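Local atomic coordinates of putative glucoamylase (Bacteroides uniformis, PDB entry 4GL3), a protein that probably hydrolyses glycosidic bonds as a glucoamylase-like enzyme with an alpha-helical toroid of the six-hairpin type, its substrate not established. Residues Gly60-Ile65 against Met130-Leu135; Lys291-Tyr296 against Asn366-Trp371; Val215-Trp220 against Lys265-Asp270. All coordinates share one frame; numbering follows the deposited sequence.

Contact 1 of 3, residues Gly60-Ile65 against Met130-Leu135; sequences GVMAII and MFEGLL
Val-61 holds CG1 anti to its backbone N (chi1 162°) and thereby lays that methyl on the backbone of Gly-133, while Met-62, a selenomethionine, turns CG beside its own N and bends at chi3 (-94°) to bring SE and CE along the same glycine. Val-61 CG1 lies 3.5 Å from Gly-133 O. Met-62 CG comes to 3.6 Å from Gly-133 CA. With no side chain at Gly-133, the CA atoms of Met-62 and Gly-133 can stand only 5.3 Å apart. The segment axes run nearly parallel, at 25°, a close helix pairing consistent with the alpha-helical toroid of the six-hairpin clan. The other branch of Val-61 fills the flank, CG2 touching Leu-134 CD2 and, at 4.3 Å, Met-130 SE. On the far side of the glycine, Met-62 CE reaches Glu-132 CG at 4.1 Å, meeting the aliphatic part of an extended chain whose carboxylate bonds to the backbone N of Gly-258. Ile-396 of helix 395-401 and Met-82 of helix 75-90 pack against Met-62 and Val-61, respectively. No hydrogen bond joins the segments: mainly apolar side chains packed closely on a buried glycine backbone hold them, by shape rather than polar pairing.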
loop_
_atom_site.group_PDB
_atom_site.type_symbol
_atom_site.label_atom_id
_atom_site.label_comp_id
_atom_site.label_asym_id
_atom_site.label_seq_id
_atom_site.Cartn_x
_atom_site.Cartn_y
_atom_site.Cartn_z
ATOM N N GLY A 60 2.490 -6.314 -5.170
ATOM C CA GLY A 60 2.876 -7.077 -6.354
ATOM C C GLY A 60 1.804 -8.096 -6.745
ATOM O O GLY A 60 1.484 -8.239 -7.915
ATOM N N VAL A 61 1.261 -8.801 -5.758
ATOM C CA VAL A 61 0.151 -9.723 -5.965
ATOM C C VAL A 61 -1.026 -9.004 -6.646
ATOM O O VAL A 61 -1.597 -9.493 -7.606
ATOM C CB VAL A 61 -0.243 -10.377 -4.631
ATOM C CG1 VAL A 61 -1.654 -10.999 -4.674
ATOM C CG2 VAL A 61 0.826 -11.408 -4.248
HETATM N N MSE A 62 -1.369 -7.829 -6.163
HETATM C CA MSE A 62 -2.424 -7.042 -6.788
HETATM C C MSE A 62 -2.025 -6.573 -8.195
HETATM O O MSE A 62 -2.862 -6.573 -9.099
HETATM C CB MSE A 62 -2.835 -5.873 -5.904
HETATM C CG MSE A 62 -3.481 -6.352 -4.599
HETATM SE SE MSE A 62 -4.055 -5.019 -3.310
HETATM C CE MSE A 62 -2.507 -4.892 -2.115
ATOM N N ALA A 63 -0.755 -6.202 -8.374
ATOM C CA ALA A 63 -0.224 -5.834 -9.685
ATOM C C ALA A 63 -0.337 -6.981 -10.686
ATOM O O ALA A 63 -0.644 -6.760 -11.870
ATOM C CB ALA A 63 1.223 -5.347 -9.575
ATOM N N ILE A 64 -0.125 -8.215 -10.239
ATOM C CA ILE A 64 -0.290 -9.349 -11.135
ATOM C C ILE A 64 -1.750 -9.444 -11.665
ATOM O O ILE A 64 -1.975 -9.657 -12.871
ATOM C CB ILE A 64 0.147 -10.666 -10.503
ATOM C CG1 ILE A 64 1.672 -10.658 -10.362
ATOM C CG2 ILE A 64 -0.306 -11.866 -11.342
ATOM C CD1 ILE A 64 2.183 -11.643 -9.334
ATOM N N ILE A 65 -2.727 -9.270 -10.784
ATOM C CA ILE A 65 -4.137 -9.311 -11.187
ATOM C C ILE A 65 -4.443 -8.193 -12.209
ATOM O O ILE A 65 -5.078 -8.458 -13.249
ATOM C CB ILE A 65 -5.100 -9.214 -9.984
ATOM C CG1 ILE A 65 -4.812 -10.356 -8.964
ATOM C CG2 ILE A 65 -6.558 -9.267 -10.470
ATOM C CD1 ILE A 65 -5.391 -10.072 -7.570
HETATM N N MSE A 130 0.154 -7.855 2.728
HETATM C CA MSE A 130 0.196 -9.121 1.966
HETATM C C MSE A 130 -1.210 -9.755 1.926
HETATM O O MSE A 130 -1.658 -10.180 0.859
HETATM C CB MSE A 130 1.270 -10.103 2.481
HETATM C CG MSE A 130 1.154 -11.492 1.835
HETATM SE SE MSE A 130 1.533 -11.448 -0.057
HETATM C CE MSE A 130 3.396 -11.127 0.065
ATOM N N PHE A 131 -1.905 -9.835 3.068
ATOM C CA PHE A 131 -3.253 -10.436 3.097
ATOM C C PHE A 131 -4.259 -9.602 2.304
ATOM O O PHE A 131 -5.179 -10.127 1.727
ATOM C CB PHE A 131 -3.722 -10.708 4.537
ATOM C CG PHE A 131 -3.142 -11.989 5.117
ATOM C CD1 PHE A 131 -3.458 -13.190 4.574
ATOM C CD2 PHE A 131 -2.199 -11.952 6.122
ATOM C CE1 PHE A 131 -2.889 -14.380 5.015
ATOM C CE2 PHE A 131 -1.644 -13.125 6.615
ATOM C CZ PHE A 131 -1.987 -14.343 6.045
ATOM N N GLU A 132 -4.082 -8.291 2.285
ATOM C CA GLU A 132 -4.935 -7.428 1.437
ATOM C C GLU A 132 -4.875 -7.911 -0.024
ATOM O O GLU A 132 -5.887 -8.235 -0.655
ATOM C CB GLU A 132 -4.516 -5.951 1.615
ATOM C CG GLU A 132 -5.379 -4.931 0.871
ATOM C CD GLU A 132 -4.882 -3.506 1.072
ATOM O OE1 GLU A 132 -3.813 -3.274 1.701
ATOM O OE2 GLU A 132 -5.563 -2.585 0.605
ATOM N N GLY A 133 -3.673 -8.089 -0.534
ATOM C CA GLY A 133 -3.511 -8.712 -1.824
ATOM C C GLY A 133 -3.969 -10.160 -1.967
ATOM O O GLY A 133 -4.614 -10.498 -2.944
ATOM N N LEU A 134 -3.641 -11.027 -1.006
ATOM C CA LEU A 134 -3.997 -12.442 -1.122
ATOM C C LEU A 134 -5.508 -12.617 -1.075
ATOM O O LEU A 134 -6.048 -13.486 -1.776
ATOM C CB LEU A 134 -3.293 -13.334 -0.092
ATOM C CG LEU A 134 -1.744 -13.472 -0.150
ATOM C CD1 LEU A 134 -1.270 -14.379 1.021
ATOM C CD2 LEU A 134 -1.252 -14.003 -1.501
ATOM N N LEU A 135 -6.226 -11.787 -0.312
ATOM C CA LEU A 135 -7.685 -11.995 -0.275
ATOM C C LEU A 135 -8.348 -11.562 -1.614
ATOM O O LEU A 135 -9.282 -12.216 -2.065
ATOM C CB LEU A 135 -8.337 -11.365 0.958
ATOM C CG LEU A 135 -7.979 -11.976 2.318
ATOM C CD1 LEU A 135 -8.836 -11.298 3.384
ATOM C CD2 LEU A 135 -8.197 -13.478 2.370
#

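Contact 2 of 3, residues Lys291-Tyr296 against Asn366-Trp371; sequences KGYKGY and NLTENW
Thr-368 OG1 accepts the backbone N-H of Lys-294 at 2.9 Å from N to OG1, a fairly straight bond with an N-H...O angle of 161°, and it is the one hydrogen bond between segments 291-296 and 366-371. The hydroxyl is placed by chi1 of Thr-368 (-49°), which sets OG1 anti to the carbonyl carbon and beside the backbone N. From there it also comes to the edge of the Tyr-293 ring, near the ring plane, with CD1 3.5 Å from OG1; the threonine and tyrosine side chains run roughly perpendicular to each other. Van der Waals contacts lie alongside. Lys-294 sends its chain out extended, its CB 3.7 Å from Thr-368 OG1, while its amine is carried off from the partner segment. Leu-367 CB packs 3.7 Å from Lys-294 O. Gly-295 has no side chain, so Leu-367 CD1 can lie against its backbone, 4.3 Å from Gly-295 CA.

The segment carrying Thr-368 has its own internal order. Asn-366 OD1 takes the backbone N-H of Glu-369 at 2.8 Å, forming an Asx motif in which the donor sits well above the carbonyl plane, and Asn-370 and Trp-371 together stand against Asn-366 as a G1 beta bulge. Thr-368 lies in the turn between the two strands of this beta hairpin. On the other segment, the ring of Tyr-296 has Tyr-293 CB over one face; Tyr-293 OH bonds to Asp-320 O and Tyr-296 OH to Asp-320 OD1. The contact is a surface one: it joins the loop that follows helix 271-288 to the turn linking strands 365-366 and 371-372.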
loop_
_atom_site.group_PDB
_atom_site.type_symbol
_atom_site.label_atom_id
_atom_site.label_comp_id
_atom_site.label_asym_id
_atom_site.label_seq_id
_atom_site.Cartn_x
_atom_site.Cartn_y
_atom_site.Cartn_z
ATOM N N LYS A 291 7.993 27.198 1.567
ATOM C CA LYS A 291 9.464 27.213 1.681
ATOM C C LYS A 291 10.173 27.680 0.409
ATOM O O LYS A 291 11.403 27.835 0.391
ATOM C CB LYS A 291 9.980 25.845 2.101
ATOM C CG LYS A 291 9.518 25.476 3.505
ATOM C CD LYS A 291 10.051 24.138 3.982
ATOM C CE LYS A 291 11.514 24.220 4.365
ATOM N NZ LYS A 291 11.970 22.907 4.894
ATOM N N GLY A 292 9.395 27.914 -0.649
ATOM C CA GLY A 292 9.904 28.453 -1.906
ATOM C C GLY A 292 10.755 27.491 -2.723
ATOM O O GLY A 292 11.690 27.909 -3.368
ATOM N N TYR A 293 10.463 26.193 -2.698
ATOM C CA TYR A 293 11.233 25.259 -3.508
ATOM C C TYR A 293 10.989 25.473 -4.997
ATOM O O TYR A 293 9.945 25.995 -5.382
ATOM C CB TYR A 293 10.900 23.847 -3.121
ATOM C CG TYR A 293 11.465 23.468 -1.773
ATOM C CD1 TYR A 293 12.840 23.463 -1.554
ATOM C CD2 TYR A 293 10.639 23.130 -0.723
ATOM C CE1 TYR A 293 13.371 23.116 -0.326
ATOM C CE2 TYR A 293 11.164 22.764 0.503
ATOM C CZ TYR A 293 12.532 22.774 0.694
ATOM O OH TYR A 293 13.064 22.387 1.890
ATOM N N LYS A 294 11.957 25.088 -5.831
ATOM C CA LYS A 294 11.809 25.213 -7.282
ATOM C C LYS A 294 10.775 24.224 -7.861
ATOM O O LYS A 294 10.790 23.030 -7.539
ATOM C CB LYS A 294 13.164 25.018 -7.962
ATOM C CG LYS A 294 13.143 25.176 -9.471
ATOM C CD LYS A 294 14.543 25.435 -9.997
ATOM C CE LYS A 294 14.637 25.107 -11.481
ATOM N NZ LYS A 294 15.732 25.879 -12.127
ATOM N N GLY A 295 9.859 24.742 -8.681
ATOM C CA GLY A 295 8.897 23.913 -9.435
ATOM C C GLY A 295 7.643 23.400 -8.736
ATOM O O GLY A 295 6.798 22.832 -9.373
ATOM N N TYR A 296 7.510 23.587 -7.431
ATOM C CA TYR A 296 6.312 23.143 -6.709
ATOM C C TYR A 296 5.096 23.873 -7.271
ATOM O O TYR A 296 5.135 25.091 -7.449
ATOM C CB TYR A 296 6.414 23.490 -5.220
ATOM C CG TYR A 296 7.155 22.518 -4.336
ATOM C CD1 TYR A 296 8.215 21.759 -4.800
ATOM C CD2 TYR A 296 6.839 22.437 -3.003
ATOM C CE1 TYR A 296 8.886 20.865 -3.940
ATOM C CE2 TYR A 296 7.508 21.574 -2.137
ATOM C CZ TYR A 296 8.535 20.792 -2.607
ATOM O OH TYR A 296 9.184 19.960 -1.719
ATOM N N ASN A 366 14.145 16.233 -6.735
ATOM C CA ASN A 366 14.277 17.538 -6.084
ATOM C C ASN A 366 14.795 18.530 -7.108
ATOM O O ASN A 366 16.001 18.571 -7.388
ATOM C CB ASN A 366 15.233 17.447 -4.897
ATOM C CG ASN A 366 15.380 18.766 -4.141
ATOM O OD1 ASN A 366 15.331 19.863 -4.726
ATOM N ND2 ASN A 366 15.563 18.665 -2.823
ATOM N N LEU A 367 13.905 19.323 -7.699
ATOM C CA LEU A 367 14.326 20.269 -8.739
ATOM C C LEU A 367 15.229 21.385 -8.186
ATOM O O LEU A 367 16.070 21.903 -8.922
ATOM C CB LEU A 367 13.111 20.860 -9.468
ATOM C CG LEU A 367 12.282 19.884 -10.302
ATOM C CD1 LEU A 367 11.215 20.640 -11.083
ATOM C CD2 LEU A 367 13.168 19.071 -11.236
ATOM N N THR A 368 15.076 21.741 -6.902
ATOM C CA THR A 368 15.926 22.773 -6.288
ATOM C C THR A 368 17.376 22.302 -6.254
ATOM O O THR A 368 18.252 23.093 -6.527
ATOM C CB THR A 368 15.496 23.169 -4.840
ATOM O OG1 THR A 368 14.085 23.436 -4.798
ATOM C CG2 THR A 368 16.268 24.421 -4.354
ATOM N N GLU A 369 17.636 21.040 -5.899
ATOM C CA GLU A 369 19.023 20.523 -5.853
ATOM C C GLU A 369 19.418 19.801 -7.148
ATOM O O GLU A 369 20.474 19.187 -7.215
ATOM C CB GLU A 369 19.229 19.558 -4.686
ATOM C CG GLU A 369 18.736 20.039 -3.329
ATOM C CD GLU A 369 19.427 21.292 -2.840
ATOM O OE1 GLU A 369 20.593 21.517 -3.210
ATOM O OE2 GLU A 369 18.801 22.052 -2.069
ATOM N N ASN A 370 18.549 19.855 -8.154
ATOM C CA ASN A 370 18.733 19.173 -9.433
ATOM C C ASN A 370 19.002 17.674 -9.293
ATOM O O ASN A 370 19.866 17.134 -9.950
ATOM C CB ASN A 370 19.833 19.884 -10.250
ATOM C CG ASN A 370 19.866 19.443 -11.702
ATOM O OD1 ASN A 370 18.852 19.050 -12.286
ATOM N ND2 ASN A 370 21.040 19.483 -12.290
ATOM N N TRP A 371 18.243 17.007 -8.440
ATOM C CA TRP A 371 18.465 15.610 -8.124
ATOM C C TRP A 371 17.272 14.762 -8.545
ATOM O O TRP A 371 16.107 15.118 -8.319
ATOM C CB TRP A 371 18.734 15.478 -6.621
ATOM C CG TRP A 371 18.805 14.080 -6.126
ATOM C CD1 TRP A 371 19.907 13.290 -6.090
ATOM C CD2 TRP A 371 17.727 13.300 -5.580
ATOM N NE1 TRP A 371 19.586 12.061 -5.565
ATOM C CE2 TRP A 371 18.257 12.044 -5.234
ATOM C CE3 TRP A 371 16.371 13.554 -5.332
ATOM C CZ2 TRP A 371 17.477 11.021 -4.703
ATOM C CZ3 TRP A 371 15.597 12.545 -4.781
ATOM C CH2 TRP A 371 16.154 11.285 -4.459
#

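Contact 3 of 3, residues Val215-Trp220 against Lys265-Asp270; sequences VYHKGW and KDRYAD
Helix 213-220, which widens into a pi-type turn at 215-220, faces segment 265-270, at the end of the loop before helix 271-288, across a wide backbone gap, His-217 and Tyr-268 having the nearest CA atoms at 9.5 Å, and side chains span it. The His-217 ring has Arg-267 over one face, Tyr-216 CD2 over the opposite face near the rim, and Tyr-268 at its edge. With Arg-267 it makes a flat stack of guanidinium on imidazole, centres 3.6 Å apart and planes at 15°, the bend at chi3 (81°) helping to lay the group there. ND1 of His-217 and OH of Tyr-268 share a 2.7 Å hydrogen bond in which either could be the donor. A water donates to His-217 O and lies 3.2 Å from Tyr-268 OH. Arg-267 CG in turn sits over the centre of the Tyr-268 ring.

Alongside, Tyr-216 OH donates to Asp-266 OD2 at 2.6 Å; OD2 also bonds to Tyr-271 OH, and Tyr-216 OH to His-197 NE2. Asp-266 OD1 accepts from Tyr-268 N at 2.9 Å, from above the carboxylate plane (55° out of it), and from Ala-269 N nearly along the C-O line, which helps fix the carboxylate. Asp-266 thus makes an Asx turn with Tyr-268 and an Asx motif with Ala-269, shaping the segment that leads to Asp-270, the N-cap of helix 271-288.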
loop_
_atom_site.group_PDB
_atom_site.type_symbol
_atom_site.label_atom_id
_atom_site.label_comp_id
_atom_site.label_asym_id
_atom_site.label_seq_id
_atom_site.Cartn_x
_atom_site.Cartn_y
_atom_site.Cartn_z
ATOM N N VAL A 215 -10.977 -3.346 20.702
ATOM C CA VAL A 215 -9.606 -3.204 20.230
ATOM C C VAL A 215 -9.559 -2.087 19.176
ATOM O O VAL A 215 -8.620 -1.266 19.166
ATOM C CB VAL A 215 -9.039 -4.563 19.710
ATOM C CG1 VAL A 215 -7.718 -4.441 18.933
ATOM C CG2 VAL A 215 -8.906 -5.593 20.851
ATOM N N TYR A 216 -10.553 -2.058 18.295
ATOM C CA TYR A 216 -10.640 -1.000 17.291
ATOM C C TYR A 216 -11.006 0.349 17.948
ATOM O O TYR A 216 -10.319 1.351 17.766
ATOM C CB TYR A 216 -11.705 -1.347 16.239
ATOM C CG TYR A 216 -11.865 -0.373 15.108
ATOM C CD1 TYR A 216 -10.839 -0.142 14.232
ATOM C CD2 TYR A 216 -13.062 0.285 14.899
ATOM C CE1 TYR A 216 -10.988 0.709 13.175
ATOM C CE2 TYR A 216 -13.219 1.157 13.859
ATOM C CZ TYR A 216 -12.178 1.366 12.991
ATOM O OH TYR A 216 -12.330 2.242 11.927
ATOM N N HIS A 217 -12.102 0.370 18.695
ATOM C CA HIS A 217 -12.629 1.638 19.210
ATOM C C HIS A 217 -11.736 2.314 20.264
ATOM O O HIS A 217 -11.618 3.533 20.266
ATOM C CB HIS A 217 -14.071 1.456 19.720
ATOM C CG HIS A 217 -15.013 1.070 18.627
ATOM N ND1 HIS A 217 -15.339 1.932 17.592
ATOM C CD2 HIS A 217 -15.664 -0.089 18.375
ATOM C CE1 HIS A 217 -16.176 1.319 16.772
ATOM N NE2 HIS A 217 -16.396 0.095 17.224
ATOM N N LYS A 218 -11.076 1.532 21.121
ATOM C CA LYS A 218 -10.146 2.099 22.129
ATOM C C LYS A 218 -8.690 2.173 21.705
ATOM O O LYS A 218 -7.972 3.032 22.149
ATOM C CB LYS A 218 -10.211 1.287 23.413
ATOM C CG LYS A 218 -11.556 1.374 24.083
ATOM C CD LYS A 218 -11.507 0.547 25.359
ATOM C CE LYS A 218 -12.660 0.835 26.292
ATOM N NZ LYS A 218 -13.806 -0.053 25.926
ATOM N N GLY A 219 -8.242 1.270 20.854
ATOM C CA GLY A 219 -6.868 1.273 20.430
ATOM C C GLY A 219 -6.613 2.104 19.178
ATOM O O GLY A 219 -5.882 3.079 19.209
ATOM N N TRP A 220 -7.191 1.707 18.052
ATOM C CA TRP A 220 -7.001 2.453 16.833
ATOM C C TRP A 220 -7.557 3.865 16.941
ATOM O O TRP A 220 -6.872 4.809 16.565
ATOM C CB TRP A 220 -7.622 1.737 15.642
ATOM C CG TRP A 220 -7.633 2.474 14.377
ATOM C CD1 TRP A 220 -8.715 3.085 13.823
ATOM C CD2 TRP A 220 -6.549 2.678 13.456
ATOM N NE1 TRP A 220 -8.395 3.610 12.629
ATOM C CE2 TRP A 220 -7.066 3.411 12.378
ATOM C CE3 TRP A 220 -5.201 2.347 13.454
ATOM C CZ2 TRP A 220 -6.295 3.790 11.294
ATOM C CZ3 TRP A 220 -4.428 2.714 12.377
ATOM C CH2 TRP A 220 -4.969 3.438 11.312
ATOM N N LYS A 265 -18.060 4.411 5.574
ATOM C CA LYS A 265 -18.307 5.256 6.743
ATOM C C LYS A 265 -18.298 4.412 8.013
ATOM O O LYS A 265 -18.891 3.341 8.030
ATOM C CB LYS A 265 -19.679 5.933 6.667
ATOM C CG LYS A 265 -19.915 6.879 5.477
ATOM C CD LYS A 265 -21.230 7.651 5.699
ATOM C CE LYS A 265 -21.477 8.808 4.738
ATOM N NZ LYS A 265 -21.540 8.328 3.337
ATOM N N ASP A 266 -17.658 4.891 9.079
ATOM C CA ASP A 266 -17.827 4.279 10.413
ATOM C C ASP A 266 -18.265 5.410 11.317
ATOM O O ASP A 266 -18.635 6.487 10.812
ATOM C CB ASP A 266 -16.579 3.531 10.888
ATOM C CG ASP A 266 -15.386 4.439 11.137
ATOM O OD1 ASP A 266 -15.527 5.681 11.021
ATOM O OD2 ASP A 266 -14.290 3.892 11.386
ATOM N N ARG A 267 -18.263 5.204 12.631
ATOM C CA ARG A 267 -18.761 6.257 13.522
ATOM C C ARG A 267 -17.804 7.446 13.593
ATOM O O ARG A 267 -18.160 8.403 14.142
ATOM C CB ARG A 267 -19.062 5.721 14.940
ATOM C CG ARG A 267 -17.843 5.351 15.771
ATOM C CD ARG A 267 -18.208 5.030 17.232
ATOM N NE ARG A 267 -18.711 3.661 17.366
ATOM C CZ ARG A 267 -18.652 2.907 18.481
ATOM N NH1 ARG A 267 -18.097 3.349 19.613
ATOM N NH2 ARG A 267 -19.143 1.666 18.471
ATOM N N TYR A 268 -16.589 7.343 13.080
ATOM C CA TYR A 268 -15.598 8.397 13.169
ATOM C C TYR A 268 -15.487 9.205 11.882
ATOM O O TYR A 268 -15.255 10.377 11.958
ATOM C CB TYR A 268 -14.209 7.810 13.492
ATOM C CG TYR A 268 -14.261 6.915 14.721
ATOM C CD1 TYR A 268 -14.542 7.444 15.968
ATOM C CD2 TYR A 268 -14.091 5.555 14.621
ATOM C CE1 TYR A 268 -14.651 6.629 17.090
ATOM C CE2 TYR A 268 -14.182 4.743 15.736
ATOM C CZ TYR A 268 -14.495 5.281 16.952
ATOM O OH TYR A 268 -14.593 4.468 18.046
ATOM N N ALA A 269 -15.604 8.598 10.710
ATOM C CA ALA A 269 -15.408 9.371 9.487
ATOM C C ALA A 269 -16.132 8.819 8.260
ATOM O O ALA A 269 -16.531 7.628 8.199
ATOM C CB ALA A 269 -13.926 9.504 9.161
ATOM N N ASP A 270 -16.278 9.720 7.292
ATOM C CA ASP A 270 -16.601 9.377 5.902
ATOM C C ASP A 270 -15.269 9.262 5.190
ATOM O O ASP A 270 -14.565 10.260 4.988
ATOM C CB ASP A 270 -17.478 10.471 5.308
ATOM C CG ASP A 270 -17.720 10.317 3.817
ATOM O OD1 ASP A 270 -16.991 9.610 3.113
ATOM O OD2 ASP A 270 -18.655 10.955 3.347
HETATM O O HOH W 1 -12.810 6.198 20.002
#

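Overall arrangement
From the N terminus, contact 1 comes first: segments 60-65 and 130-135, with 64 residues between them, bring helix 54-69 against helix 124-140, joining two helices of the buried core. The chain then runs to contact 3, where helix 213-220 is rejoined by segment 265-270 across a span with strands but no helix, just ahead of helix 271-288. That helix leads to the loop of contact 2, which closes on the 366-371 turn. The three loops follow in series, none enclosing or crossing another. Contacts 2 and 3 both lie at the surface, their centres about 38 Å apart, and contacts 1 and 2 lie on opposite sides of the chain's centre.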